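Local coordinates for protein 5-carboxymethyl-2-hydroxymuconate semialdehyde dehydrogenase (Thermus thermophilus, PDB 2D4E) that probably catalyses the NAD-dependent oxidation of 5-carboxymethyl-2-hydroxymuconate semialdehyde to the corresponding acid, as a member of the aldehyde dehydrogenase family, at residues 177-182 with 206-211; 97-102 with 123-128; 8-13 with 106-111. All blocks are in the same frame, centred on the assembly; numbering follows the deposited sequence. Where two conformers were deposited one is given.

In the fold
The three contacts adjoin one another in a largely helical part of the chain. Contact 2 sits in the middle, its centre about 10 Å from that of contact 1 and about 12 Å from that of contact 3, while the centres of contacts 1 and 3 are about 17 Å apart. Along the chain, contacts 2 and 3 interleave, because helix 103-114 of contact 3 falls between helices 85-101 and 118-136 of contact 2; contact 1 follows both. Leu106 touches Lys207 and Ile211 as well as Ile99 and Val125, so helix 103-114 reaches both other contacts. The N-terminal segment 8-13 is thereby joined through helices to the parallel sheet of the NAD-binding fold.

Contact 1: residues 177-182 with 206-211; sequences MLSTWR and TKLAEI
No ring, amide or carboxylate enters where Leu208 meets Ser179 and Thr180, so there are no flat faces or edges to match; the evidence is a single methyl set against a hydroxyl and another methyl. Leu208 CD2 lies 3.8 Å from Ser179 OG and 4.0 Å from Thr180 CG2, and the two partners subtend about 62° at that carbon. Leu208 reaches them because CG extends opposite its backbone N (chi1 176°), which carries the branch across to helix 175-188. The Thr180 and Leu208 side chains approach at a slant. In Thr180, chi1 of 60° places CG2 on the Leu208 side, while OG1 bonds to Leu176 O and to Asn131 ND2. Helices 175-188 and 203-214 flank strand 193-196 in chain order, as successive beta-alpha-beta connections of the parallel NAD-binding sheet, and the neighbouring Leu178 touches the bound NAD. With only 84 Å² buried and no hydrogen bond between the segments, cohesion here is van der Waals in kind: Ser179 OG is engaged within its own helix, by Pro175 O, and Thr180 OG1 both with its own helix and with helix 118-136, so the Leu208 methyl packs against groups whose polar needs are met by other residues.

Contact 2: residues 97-102 with 123-128; sequences ELIEKH and AQVARA
Ile99 and Val125 bring their helices close, their CA atoms lying 7.4 Å apart, near the C-terminal end of helix 85-101 and within helix 118-136. The side chains do not meet head-on but run alongside one another with opposite headings, each reaching the partner's backbone. Ile99 CG2 touches Val125 CG1 at 3.8 Å and also comes within 3.9 Å of Val125 O, so this methyl rests on the helix itself as well as on a side chain. In return, Val125 CG1 stands 4.2 Å from Ile99 O. Both methyls extend opposite their own backbone N; for Val125 this is chi1 171°, and it leaves CG2 beside the N, where it packs against Leu106 and Ala107 of helix 103-114. The longer branch of Ile99 goes its own way: CD1 approaches Ala128 O at 4.2 Å, one helical turn beyond Val125. Ala128 CB is looser, 4.7 Å from both Ile99 CG2 and Ile99 CD1, and its methyl also meets Leu176 and Thr180 of helix 175-188. No hydrogen bond joins the segments, and all three touching residues are buried. At His102 helix 85-101 ends and the residue takes the N-cap position of helix 103-114, while its ND1 bonds Glu105 OE2. The arrangement is that of a cluster of three consecutive helices, 85-101, 103-114 and 118-136, in which the outer two close on each other and on the middle one, packed against the helices of the NAD-binding fold of an aldehyde dehydrogenase.

Contact 3: residues 8-13 with 106-111; sequences AGISWE and LAVMEC
The apolar contacts come first, since Ile10 makes all of them, reaching two consecutive residues of helix 103-114. Its CD1 lies 3.9 Å from Ala107 CB and 4.0 Å from Val108 CG2, while its CG2 lies 3.9 Å from the same Val108 methyl. Both branches of the isoleucine thus meet Val108 CG2 from the same side, and the two side chains approach at a slant. The division of labour follows from Ile10 chi1 of -56°: CG1 stands opposite the carbonyl carbon and carries CD1 on to Ala107, whereas CG2 stands opposite the backbone N and stays over Val108. Beyond the segments, Val108 also packs on Ile15 and Val18 of helix 12-24, which continues this apolar surface.

No hydrogen bond crosses between the segments. Along 106-111 the backbone is regular, with Cys111 N 2.9 Å from Ala107 O. On the N-terminal side, Ser11 is the N-cap of helix 12-24, its OG bonded to Thr14 OG1. Ala8 and Gly9 both have positive phi, as a type I' turn between the short antiparallel strands 6-7 and 10-11 needs, and Gly9 O accepts a bond from Arg6 NH2.

No charged group enters between the segments; Glu13 is paired with Arg2 and Glu110 OE2 bonds Leu176 N, both outside the contact. Of the 100 Å² contact, the side-chain atoms that meet are all carbon: one isoleucine on the hairpin strand packs against an alanine and a valine, and its hold on the helix probably rests on van der Waals contact and the exclusion of water, with no polar bond fixing its register.

Contact 1: residues 177-182 with 206-211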
loop_
_atom_site.group_PDB
_atom_site.type_symbol
_atom_site.label_atom_id
_atom_site.label_comp_id
_atom_site.label_asym_id
_atom_site.label_seq_id
_atom_site.Cartn_x
_atom_site.Cartn_y
_atom_site.Cartn_z
ATOM N N MET C 177 6.856 -2.680 -29.600
ATOM C CA MET C 177 6.052 -2.852 -28.389
ATOM C C MET C 177 6.785 -3.554 -27.252
ATOM O O MET C 177 6.750 -3.102 -26.110
ATOM C CB MET C 177 4.764 -3.616 -28.718
ATOM C CG MET C 177 3.917 -4.015 -27.519
ATOM S SD MET C 177 3.366 -2.623 -26.532
ATOM C CE MET C 177 3.712 -3.233 -24.879
ATOM N N LEU C 178 7.455 -4.655 -27.564
ATOM C CA LEU C 178 8.158 -5.408 -26.540
ATOM C C LEU C 178 9.451 -4.778 -26.029
ATOM O O LEU C 178 9.863 -5.052 -24.906
ATOM C CB LEU C 178 8.414 -6.827 -27.041
ATOM C CG LEU C 178 7.117 -7.555 -27.419
ATOM C CD1 LEU C 178 7.443 -8.957 -27.874
ATOM C CD2 LEU C 178 6.164 -7.583 -26.233
ATOM N N SER C 179 10.096 -3.937 -26.830
ATOM C CA SER C 179 11.327 -3.308 -26.367
ATOM C C SER C 179 10.985 -2.082 -25.526
ATOM O O SER C 179 11.581 -1.868 -24.475
ATOM C CB SER C 179 12.234 -2.914 -27.542
ATOM O OG SER C 179 11.659 -1.887 -28.334
ATOM N N THR C 180 10.014 -1.292 -25.979
ATOM C CA THR C 180 9.605 -0.099 -25.238
ATOM C C THR C 180 8.951 -0.478 -23.915
ATOM O O THR C 180 8.939 0.318 -22.975
ATOM C CB THR C 180 8.626 0.786 -26.048
ATOM O OG1 THR C 180 7.441 0.042 -26.363
ATOM C CG2 THR C 180 9.292 1.267 -27.332
ATOM N N TRP C 181 8.418 -1.697 -23.848
ATOM C CA TRP C 181 7.787 -2.213 -22.633
ATOM C C TRP C 181 8.812 -2.248 -21.487
ATOM O O TRP C 181 8.455 -2.105 -20.317
ATOM C CB TRP C 181 7.258 -3.632 -22.887
ATOM C CG TRP C 181 6.590 -4.305 -21.704
ATOM C CD1 TRP C 181 6.894 -5.534 -21.181
ATOM C CD2 TRP C 181 5.492 -3.802 -20.929
ATOM N NE1 TRP C 181 6.056 -5.822 -20.135
ATOM C CE2 TRP C 181 5.187 -4.779 -19.956
ATOM C CE3 TRP C 181 4.738 -2.617 -20.961
ATOM C CZ2 TRP C 181 4.157 -4.613 -19.021
ATOM C CZ3 TRP C 181 3.712 -2.451 -20.029
ATOM C CH2 TRP C 181 3.433 -3.444 -19.073
ATOM N N ARG C 182 10.083 -2.432 -21.831
ATOM C CA ARG C 182 11.151 -2.501 -20.831
ATOM C C ARG C 182 11.955 -1.202 -20.740
ATOM O O ARG C 182 12.382 -0.787 -19.653
ATOM C CB ARG C 182 12.102 -3.646 -21.171
ATOM C CG ARG C 182 11.406 -4.968 -21.472
ATOM C CD ARG C 182 10.770 -5.591 -20.236
ATOM N NE ARG C 182 10.684 -7.041 -20.408
ATOM C CZ ARG C 182 10.818 -7.925 -19.425
ATOM N NH1 ARG C 182 11.024 -7.514 -18.180
ATOM N NH2 ARG C 182 10.741 -9.223 -19.690
ATOM N N THR C 206 16.710 0.392 -34.608
ATOM C CA THR C 206 17.593 1.467 -35.046
ATOM C C THR C 206 16.764 2.736 -35.224
ATOM O O THR C 206 17.226 3.839 -34.926
ATOM C CB THR C 206 18.299 1.106 -36.370
ATOM O OG1 THR C 206 19.416 0.247 -36.095
ATOM C CG2 THR C 206 18.780 2.363 -37.086
ATOM N N LYS C 207 15.531 2.574 -35.697
ATOM C CA LYS C 207 14.632 3.707 -35.890
ATOM C C LYS C 207 14.285 4.327 -34.531
ATOM O O LYS C 207 14.249 5.555 -34.378
ATOM C CB LYS C 207 13.352 3.248 -36.598
ATOM C CG LYS C 207 12.357 4.368 -36.872
ATOM C CD LYS C 207 12.935 5.436 -37.800
ATOM C CE LYS C 207 11.895 6.503 -38.102
ATOM N NZ LYS C 207 12.361 7.479 -39.123
ATOM N N LEU C 208 14.032 3.466 -33.551
ATOM C CA LEU C 208 13.704 3.902 -32.207
ATOM C C LEU C 208 14.867 4.716 -31.650
ATOM O O LEU C 208 14.661 5.748 -31.008
ATOM C CB LEU C 208 13.429 2.690 -31.309
ATOM C CG LEU C 208 13.155 2.980 -29.828
ATOM C CD1 LEU C 208 11.950 3.910 -29.699
ATOM C CD2 LEU C 208 12.915 1.659 -29.078
ATOM N N ALA C 209 16.089 4.253 -31.891
ATOM C CA ALA C 209 17.260 4.983 -31.416
ATOM C C ALA C 209 17.274 6.378 -32.048
ATOM O O ALA C 209 17.613 7.360 -31.387
ATOM C CB ALA C 209 18.534 4.239 -31.771
ATOM N N GLU C 210 16.897 6.466 -33.321
ATOM C CA GLU C 210 16.875 7.760 -34.000
ATOM C C GLU C 210 15.940 8.693 -33.249
ATOM O O GLU C 210 16.272 9.848 -32.987
ATOM C CB GLU C 210 16.395 7.615 -35.447
ATOM C CG GLU C 210 17.327 6.806 -36.333
ATOM C CD GLU C 210 16.906 6.819 -37.792
ATOM O OE1 GLU C 210 17.514 6.077 -38.592
ATOM O OE2 GLU C 210 15.974 7.574 -38.141
ATOM N N ILE C 211 14.773 8.170 -32.894
ATOM C CA ILE C 211 13.776 8.938 -32.174
ATOM C C ILE C 211 14.269 9.364 -30.795
ATOM O O ILE C 211 14.090 10.514 -30.405
ATOM C CB ILE C 211 12.465 8.136 -32.050
ATOM C CG1 ILE C 211 11.839 7.984 -33.442
ATOM C CG2 ILE C 211 11.507 8.830 -31.089
ATOM C CD1 ILE C 211 10.632 7.078 -33.490
#

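Contact 2: residues 97-102 with 123-128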
loop_
_atom_site.group_PDB
_atom_site.type_symbol
_atom_site.label_atom_id
_atom_site.label_comp_id
_atom_site.label_asym_id
_atom_site.label_seq_id
_atom_site.Cartn_x
_atom_site.Cartn_y
_atom_site.Cartn_z
ATOM N N GLU C 97 5.743 11.501 -27.671
ATOM C CA GLU C 97 5.299 12.465 -28.666
ATOM C C GLU C 97 5.952 12.184 -30.019
ATOM O O GLU C 97 5.282 12.189 -31.052
ATOM C CB GLU C 97 5.637 13.884 -28.194
ATOM C CG GLU C 97 5.264 14.985 -29.170
ATOM C CD GLU C 97 5.464 16.380 -28.586
ATOM O OE1 GLU C 97 6.590 16.698 -28.137
ATOM O OE2 GLU C 97 4.488 17.162 -28.586
ATOM N N LEU C 98 7.257 11.927 -30.008
ATOM C CA LEU C 98 7.993 11.651 -31.239
ATOM C C LEU C 98 7.650 10.304 -31.873
ATOM O O LEU C 98 7.713 10.161 -33.095
ATOM C CB LEU C 98 9.498 11.763 -30.990
ATOM C CG LEU C 98 9.954 13.204 -30.717
ATOM C CD1 LEU C 98 11.446 13.238 -30.421
ATOM C CD2 LEU C 98 9.622 14.082 -31.927
ATOM N N ILE C 99 7.303 9.316 -31.052
ATOM C CA ILE C 99 6.910 8.013 -31.578
ATOM C C ILE C 99 5.617 8.240 -32.376
ATOM O O ILE C 99 5.438 7.704 -33.475
ATOM C CB ILE C 99 6.650 6.995 -30.434
ATOM C CG1 ILE C 99 7.984 6.528 -29.843
ATOM C CG2 ILE C 99 5.854 5.797 -30.952
ATOM C CD1 ILE C 99 7.842 5.605 -28.639
ATOM N N GLU C 100 4.728 9.055 -31.820
ATOM C CA GLU C 100 3.471 9.363 -32.484
ATOM C C GLU C 100 3.704 10.104 -33.805
ATOM O O GLU C 100 3.009 9.854 -34.795
ATOM C CB GLU C 100 2.577 10.197 -31.558
ATOM C CG GLU C 100 2.057 9.405 -30.358
ATOM C CD GLU C 100 1.387 10.270 -29.293
ATOM O OE1 GLU C 100 0.964 9.708 -28.260
ATOM O OE2 GLU C 100 1.286 11.502 -29.478
ATOM N N LYS C 101 4.693 10.995 -33.821
ATOM C CA LYS C 101 4.996 11.771 -35.018
ATOM C C LYS C 101 5.574 10.902 -36.128
ATOM O O LYS C 101 5.376 11.179 -37.311
ATOM C CB LYS C 101 5.982 12.901 -34.700
ATOM C CG LYS C 101 5.951 14.019 -35.735
ATOM C CD LYS C 101 7.074 15.034 -35.555
ATOM C CE LYS C 101 8.400 14.484 -36.060
ATOM N NZ LYS C 101 9.467 15.525 -36.096
ATOM N N HIS C 102 6.298 9.855 -35.742
ATOM C CA HIS C 102 6.899 8.948 -36.712
ATOM C C HIS C 102 6.118 7.635 -36.781
ATOM O O HIS C 102 6.620 6.643 -37.299
ATOM C CB HIS C 102 8.350 8.653 -36.320
ATOM C CG HIS C 102 9.234 9.862 -36.312
ATOM N ND1 HIS C 102 9.778 10.395 -37.461
ATOM C CD2 HIS C 102 9.657 10.650 -35.295
ATOM C CE1 HIS C 102 10.498 11.459 -37.152
ATOM N NE2 HIS C 102 10.441 11.635 -35.845
ATOM N N ALA C 123 -1.447 -0.139 -34.543
ATOM C CA ALA C 123 -2.032 -0.073 -33.208
ATOM C C ALA C 123 -0.946 -0.340 -32.166
ATOM O O ALA C 123 -0.993 0.190 -31.054
ATOM C CB ALA C 123 -3.154 -1.099 -33.069
ATOM N N GLN C 124 0.031 -1.167 -32.532
ATOM C CA GLN C 124 1.133 -1.500 -31.634
ATOM C C GLN C 124 2.038 -0.289 -31.417
ATOM O O GLN C 124 2.641 -0.139 -30.352
ATOM C CB GLN C 124 1.939 -2.667 -32.203
ATOM C CG GLN C 124 1.165 -3.968 -32.237
ATOM C CD GLN C 124 1.330 -4.760 -30.967
ATOM O OE1 GLN C 124 2.350 -5.420 -30.767
ATOM N NE2 GLN C 124 0.337 -4.690 -30.090
ATOM N N VAL C 125 2.138 0.572 -32.428
ATOM C CA VAL C 125 2.951 1.775 -32.301
ATOM C C VAL C 125 2.282 2.663 -31.261
ATOM O O VAL C 125 2.949 3.298 -30.451
ATOM C CB VAL C 125 3.056 2.551 -33.629
ATOM C CG1 VAL C 125 3.731 3.897 -33.392
ATOM C CG2 VAL C 125 3.852 1.741 -34.640
ATOM N N ALA C 126 0.956 2.706 -31.287
ATOM C CA ALA C 126 0.224 3.504 -30.315
ATOM C C ALA C 126 0.488 2.959 -28.901
ATOM O O ALA C 126 0.658 3.727 -27.955
ATOM C CB ALA C 126 -1.272 3.479 -30.634
ATOM N N ARG C 127 0.524 1.635 -28.759
ATOM C CA ARG C 127 0.790 1.027 -27.455
ATOM C C ARG C 127 2.212 1.355 -27.007
ATOM O O ARG C 127 2.467 1.550 -25.823
ATOM C CB ARG C 127 0.614 -0.496 -27.512
ATOM C CG ARG C 127 -0.830 -0.970 -27.399
ATOM C CD ARG C 127 -1.376 -0.830 -25.964
ATOM N NE ARG C 127 -0.692 -1.697 -24.994
ATOM C CZ ARG C 127 0.363 -1.341 -24.259
ATOM N NH1 ARG C 127 0.876 -0.120 -24.358
ATOM N NH2 ARG C 127 0.921 -2.220 -23.435
ATOM N N ALA C 128 3.135 1.401 -27.961
ATOM C CA ALA C 128 4.527 1.717 -27.664
ATOM C C ALA C 128 4.612 3.139 -27.121
ATOM O O ALA C 128 5.313 3.402 -26.141
ATOM C CB ALA C 128 5.371 1.588 -28.918
#

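Contact 3: residues 8-13 with 106-111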
loop_
_atom_site.group_PDB
_atom_site.type_symbol
_atom_site.label_atom_id
_atom_site.label_comp_id
_atom_site.label_asym_id
_atom_site.label_seq_id
_atom_site.Cartn_x
_atom_site.Cartn_y
_atom_site.Cartn_z
ATOM N N ALA C 8 -4.320 1.454 -43.218
ATOM C CA ALA C 8 -4.154 1.780 -41.805
ATOM C C ALA C 8 -3.885 3.282 -41.659
ATOM O O ALA C 8 -3.178 3.718 -40.747
ATOM C CB ALA C 8 -3.001 0.973 -41.206
ATOM N N GLY C 9 -4.453 4.066 -42.571
ATOM C CA GLY C 9 -4.271 5.506 -42.533
ATOM C C GLY C 9 -2.924 5.959 -43.063
ATOM O O GLY C 9 -2.580 7.142 -42.972
ATOM N N ILE C 10 -2.155 5.028 -43.621
ATOM C CA ILE C 10 -0.836 5.349 -44.162
ATOM C C ILE C 10 -0.873 5.373 -45.694
ATOM O O ILE C 10 -1.393 4.452 -46.327
ATOM C CB ILE C 10 0.214 4.319 -43.681
ATOM C CG1 ILE C 10 0.222 4.268 -42.149
ATOM C CG2 ILE C 10 1.593 4.695 -44.198
ATOM C CD1 ILE C 10 1.092 3.167 -41.569
ATOM N N SER C 11 -0.328 6.431 -46.288
ATOM C CA SER C 11 -0.328 6.565 -47.742
ATOM C C SER C 11 0.591 5.535 -48.380
ATOM O O SER C 11 1.629 5.184 -47.818
ATOM C CB SER C 11 0.124 7.968 -48.154
ATOM O OG SER C 11 1.510 8.137 -47.926
ATOM N N TRP C 12 0.218 5.055 -49.558
ATOM C CA TRP C 12 1.049 4.070 -50.228
ATOM C C TRP C 12 2.421 4.667 -50.539
ATOM O O TRP C 12 3.422 3.953 -50.561
ATOM C CB TRP C 12 0.375 3.568 -51.514
ATOM C CG TRP C 12 0.941 2.258 -51.966
ATOM C CD1 TRP C 12 1.957 2.065 -52.861
ATOM C CD2 TRP C 12 0.612 0.962 -51.447
ATOM N NE1 TRP C 12 2.284 0.728 -52.926
ATOM C CE2 TRP C 12 1.475 0.031 -52.066
ATOM C CE3 TRP C 12 -0.327 0.500 -50.513
ATOM C CZ2 TRP C 12 1.430 -1.342 -51.781
ATOM C CZ3 TRP C 12 -0.372 -0.869 -50.227
ATOM C CH2 TRP C 12 0.502 -1.769 -50.861
ATOM N N GLU C 13 2.465 5.980 -50.764
ATOM C CA GLU C 13 3.723 6.663 -51.061
ATOM C C GLU C 13 4.704 6.494 -49.903
ATOM O O GLU C 13 5.890 6.238 -50.117
ATOM C CB GLU C 13 3.482 8.158 -51.319
ATOM C CG GLU C 13 2.787 8.484 -52.644
ATOM C CD GLU C 13 1.374 7.926 -52.739
ATOM O OE1 GLU C 13 0.560 8.193 -51.827
ATOM O OE2 GLU C 13 1.074 7.224 -53.735
ATOM N N LEU C 106 7.258 3.893 -38.431
ATOM C CA LEU C 106 7.471 2.771 -37.514
ATOM C C LEU C 106 6.577 1.576 -37.860
ATOM O O LEU C 106 7.027 0.426 -37.878
ATOM C CB LEU C 106 7.220 3.219 -36.061
ATOM C CG LEU C 106 8.305 4.116 -35.427
ATOM C CD1 LEU C 106 7.780 4.799 -34.172
ATOM C CD2 LEU C 106 9.534 3.269 -35.102
ATOM N N ALA C 107 5.311 1.851 -38.141
ATOM C CA ALA C 107 4.371 0.798 -38.485
ATOM C C ALA C 107 4.808 0.085 -39.755
ATOM O O ALA C 107 4.889 -1.140 -39.795
ATOM C CB ALA C 107 2.980 1.382 -38.667
ATOM N N VAL C 108 5.093 0.852 -40.800
ATOM C CA VAL C 108 5.512 0.264 -42.063
ATOM C C VAL C 108 6.803 -0.530 -41.910
ATOM O O VAL C 108 6.922 -1.653 -42.405
ATOM C CB VAL C 108 5.716 1.347 -43.147
ATOM C CG1 VAL C 108 6.290 0.718 -44.406
ATOM C CG2 VAL C 108 4.385 2.028 -43.460
ATOM N N MET C 109 7.767 0.058 -41.218
ATOM C CA MET C 109 9.048 -0.594 -41.014
ATOM C C MET C 109 8.893 -1.961 -40.347
ATOM O O MET C 109 9.375 -2.975 -40.859
ATOM C CB MET C 109 9.945 0.300 -40.159
ATOM C CG MET C 109 11.360 -0.203 -40.019
ATOM S SD MET C 109 12.374 0.993 -39.139
ATOM C CE MET C 109 12.381 2.339 -40.311
ATOM N N GLU C 110 8.214 -1.989 -39.205
ATOM C CA GLU C 110 8.033 -3.241 -38.486
ATOM C C GLU C 110 7.158 -4.219 -39.268
ATOM O O GLU C 110 7.349 -5.435 -39.190
ATOM C CB GLU C 110 7.438 -2.969 -37.102
ATOM C CG GLU C 110 7.125 -4.225 -36.308
ATOM C CD GLU C 110 7.066 -3.974 -34.811
ATOM O OE1 GLU C 110 6.435 -4.783 -34.100
ATOM O OE2 GLU C 110 7.659 -2.977 -34.344
ATOM N N CYS C 111 6.207 -3.689 -40.026
ATOM C CA CYS C 111 5.332 -4.528 -40.829
ATOM C C CYS C 111 6.166 -5.271 -41.878
ATOM O O CYS C 111 6.091 -6.494 -42.005
ATOM C CB CYS C 111 4.273 -3.665 -41.513
ATOM S SG CYS C 111 3.244 -4.558 -42.681
#